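Side-chain contact in hypothetical protein PH0226 (Pyrococcus horikoshii, PDB 1VE3), which binds S-adenosylmethionine and is probably a methyltransferase acting on a substrate not yet known: residues T14-Q19 with R77-S82. Residues are numbered along the deposited sequence; the frame is centred on the assembly and turned at random.
Sequences TDINSQ and REYAKS. With SAM (S-adenosylmethionine), chain C.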
loop_
_atom_site.group_PDB
_atom_site.type_symbol
_atom_site.label_atom_id
_atom_site.label_comp_id
_atom_site.label_asym_id
_atom_site.label_seq_id
_atom_site.Cartn_x
_atom_site.Cartn_y
_atom_site.Cartn_z
ATOM N N THR A 14 6.078 -5.798 7.433
ATOM C CA THR A 14 5.630 -5.963 8.809
ATOM C C THR A 14 4.371 -5.212 9.211
ATOM O O THR A 14 3.749 -5.563 10.204
ATOM C CB THR A 14 6.757 -5.595 9.792
ATOM O OG1 THR A 14 7.234 -4.274 9.504
ATOM C CG2 THR A 14 7.907 -6.581 9.658
ATOM N N ASP A 15 3.984 -4.201 8.438
ATOM C CA ASP A 15 2.787 -3.421 8.753
ATOM C C ASP A 15 1.714 -3.606 7.687
ATOM O O ASP A 15 1.639 -2.846 6.720
ATOM C CB ASP A 15 3.147 -1.937 8.883
ATOM C CG ASP A 15 1.965 -1.085 9.308
ATOM O OD1 ASP A 15 0.836 -1.611 9.396
ATOM O OD2 ASP A 15 2.173 0.118 9.549
ATOM N N ILE A 16 0.873 -4.617 7.890
ATOM C CA ILE A 16 -0.196 -4.967 6.959
ATOM C C ILE A 16 -1.098 -3.812 6.551
ATOM O O ILE A 16 -1.709 -3.860 5.489
ATOM C CB ILE A 16 -1.078 -6.116 7.528
ATOM C CG1 ILE A 16 -0.234 -7.385 7.693
ATOM C CG2 ILE A 16 -2.238 -6.409 6.587
ATOM C CD1 ILE A 16 -0.995 -8.563 8.287
ATOM N N ASN A 17 -1.186 -2.772 7.373
ATOM C CA ASN A 17 -2.037 -1.634 7.019
ATOM C C ASN A 17 -1.288 -0.455 6.395
ATOM O O ASN A 17 -1.899 0.557 6.046
ATOM C CB ASN A 17 -2.827 -1.159 8.238
ATOM C CG ASN A 17 -3.895 -2.151 8.654
ATOM O OD1 ASN A 17 -4.747 -2.536 7.851
ATOM N ND2 ASN A 17 -3.855 -2.571 9.915
ATOM N N SER A 18 0.029 -0.582 6.242
ATOM C CA SER A 18 0.808 0.488 5.632
ATOM C C SER A 18 0.525 0.530 4.136
ATOM O O SER A 18 0.063 -0.458 3.552
ATOM C CB SER A 18 2.305 0.262 5.841
ATOM O OG SER A 18 2.775 -0.845 5.084
ATOM N N GLN A 19 0.799 1.677 3.519
ATOM C CA GLN A 19 0.589 1.827 2.087
ATOM C C GLN A 19 1.576 0.915 1.350
ATOM O O GLN A 19 1.253 0.364 0.300
ATOM C CB GLN A 19 0.796 3.288 1.656
ATOM C CG GLN A 19 -0.180 4.287 2.288
ATOM C CD GLN A 19 -0.010 5.715 1.765
ATOM O OE1 GLN A 19 0.979 6.043 1.106
ATOM N NE2 GLN A 19 -0.974 6.570 2.074
ATOM N N ARG A 77 -0.565 -13.361 14.583
ATOM C CA ARG A 77 -1.675 -13.753 15.438
ATOM C C ARG A 77 -2.517 -12.567 15.895
ATOM O O ARG A 77 -3.746 -12.641 15.893
ATOM C CB ARG A 77 -1.141 -14.547 16.629
ATOM C CG ARG A 77 -0.730 -15.952 16.217
ATOM C CD ARG A 77 0.154 -16.653 17.224
ATOM N NE ARG A 77 0.460 -18.001 16.757
ATOM C CZ ARG A 77 1.446 -18.759 17.226
ATOM N NH1 ARG A 77 2.241 -18.304 18.184
ATOM N NH2 ARG A 77 1.638 -19.973 16.726
ATOM N N GLU A 78 -1.867 -11.471 16.275
ATOM C CA GLU A 78 -2.602 -10.285 16.701
ATOM C C GLU A 78 -3.421 -9.729 15.539
ATOM O O GLU A 78 -4.535 -9.245 15.736
ATOM C CB GLU A 78 -1.641 -9.220 17.219
ATOM C CG GLU A 78 -0.867 -9.670 18.440
ATOM C CD GLU A 78 0.134 -8.640 18.902
ATOM O OE1 GLU A 78 -0.285 -7.509 19.231
ATOM O OE2 GLU A 78 1.340 -8.962 18.936
ATOM N N TYR A 79 -2.868 -9.793 14.327
ATOM C CA TYR A 79 -3.595 -9.310 13.155
ATOM C C TYR A 79 -4.793 -10.208 12.902
ATOM O O TYR A 79 -5.869 -9.739 12.539
ATOM C CB TYR A 79 -2.701 -9.296 11.909
ATOM C CG TYR A 79 -1.821 -8.071 11.800
ATOM C CD1 TYR A 79 -2.376 -6.789 11.801
ATOM C CD2 TYR A 79 -0.437 -8.189 11.689
ATOM C CE1 TYR A 79 -1.573 -5.653 11.692
ATOM C CE2 TYR A 79 0.376 -7.060 11.580
ATOM C CZ TYR A 79 -0.198 -5.795 11.582
ATOM O OH TYR A 79 0.598 -4.673 11.462
ATOM N N ALA A 80 -4.592 -11.508 13.093
ATOM C CA ALA A 80 -5.653 -12.486 12.892
ATOM C C ALA A 80 -6.742 -12.261 13.932
ATOM O O ALA A 80 -7.931 -12.414 13.649
ATOM C CB ALA A 80 -5.092 -13.896 13.011
ATOM N N LYS A 81 -6.326 -11.894 15.139
ATOM C CA LYS A 81 -7.267 -11.644 16.222
ATOM C C LYS A 81 -8.118 -10.425 15.877
ATOM O O LYS A 81 -9.348 -10.496 15.870
ATOM C CB LYS A 81 -6.509 -11.405 17.530
ATOM C CG LYS A 81 -7.356 -11.529 18.785
ATOM C CD LYS A 81 -6.507 -11.326 20.034
ATOM C CE LYS A 81 -7.282 -11.634 21.312
ATOM N NZ LYS A 81 -8.495 -10.785 21.468
ATOM N N SER A 82 -7.456 -9.312 15.572
ATOM C CA SER A 82 -8.155 -8.079 15.232
ATOM C C SER A 82 -9.040 -8.226 13.999
ATOM O O SER A 82 -10.069 -7.563 13.888
ATOM C CB SER A 82 -7.154 -6.941 15.013
ATOM O OG SER A 82 -6.287 -7.222 13.933
HETATM N N SAM C . -7.896 15.393 -3.497
HETATM C CA SAM C . -8.492 14.451 -4.488
HETATM C C SAM C . -9.876 14.949 -4.895
HETATM O O SAM C . -10.218 14.829 -6.079
HETATM O OXT SAM C . -10.573 15.449 -3.958
HETATM C CB SAM C . -8.620 13.113 -3.833
HETATM C CG SAM C . -8.634 12.006 -4.766
HETATM S SD SAM C . -8.798 10.350 -3.984
HETATM C CE SAM C . -10.275 10.356 -3.186
HETATM C "C5'" SAM C . -7.382 10.218 -2.883
HETATM C "C4'" SAM C . -5.914 10.328 -3.547
HETATM O "O4'" SAM C . -4.898 10.208 -2.492
HETATM C "C3'" SAM C . -5.570 9.168 -4.469
HETATM O "O3'" SAM C . -5.536 9.944 -5.767
HETATM C "C2'" SAM C . -4.173 8.706 -4.233
HETATM O "O2'" SAM C . -3.269 8.395 -5.247
HETATM C "C1'" SAM C . -3.733 9.774 -3.163
HETATM N N9 SAM C . -2.743 9.249 -2.214
HETATM C C8 SAM C . -2.728 8.114 -1.403
HETATM N N7 SAM C . -1.642 7.995 -0.680
HETATM C C5 SAM C . -0.896 9.084 -1.011
HETATM C C6 SAM C . 0.414 9.586 -0.597
HETATM N N6 SAM C . 1.179 8.947 0.303
HETATM N N1 SAM C . 0.905 10.785 -1.158
HETATM C C2 SAM C . 0.154 11.466 -2.081
HETATM N N3 SAM C . -1.073 11.086 -2.535
HETATM C C4 SAM C . -1.557 9.882 -1.965
HETATM O O HOH W 1 3.574 -4.317 12.973
#
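Y79 of helix 70-82 reaches across I16 and makes every touch from the helix side. Its CB lies 4.1 Å from I16 CD1. With CG beside the backbone N (chi1 -82°), the ring slides past the isoleucine, whose CD1 sits over one face in a CH-pi contact, 3.8 Å from the centroid and 24° off the normal. CG also meets I16 CD1, CD2 makes the nearest carbon contact, 3.5 Å from I16 CD1, and CE2 leans on I16 CG1. At the tip, OH has D15 OD1 nearby and approaches T14 O near the ring plane but stays 3.5 Å away; a water donates to T14 O at 3.0 Å and bonds only weakly to Y79 OH. With an alanine at this position, I16 CD1 is likely to lose its aromatic cover and the water its weak helix-side partner. F54 of helix 51-58 packs against both I16 and Y79. A type I turn folds D15 to S18: D15 OD1 takes the N17 N-H in an Asx turn, while D15 O accepts from N and OG of S18, the N-cap of helix 19-34. The loop docks on a helix of the Rossmann-like methyltransferase fold, and Q19 OE1, accepting from S-adenosylmethionine N6 at 3.0 Å, helps complete the second subunit's adenine site across the dimer.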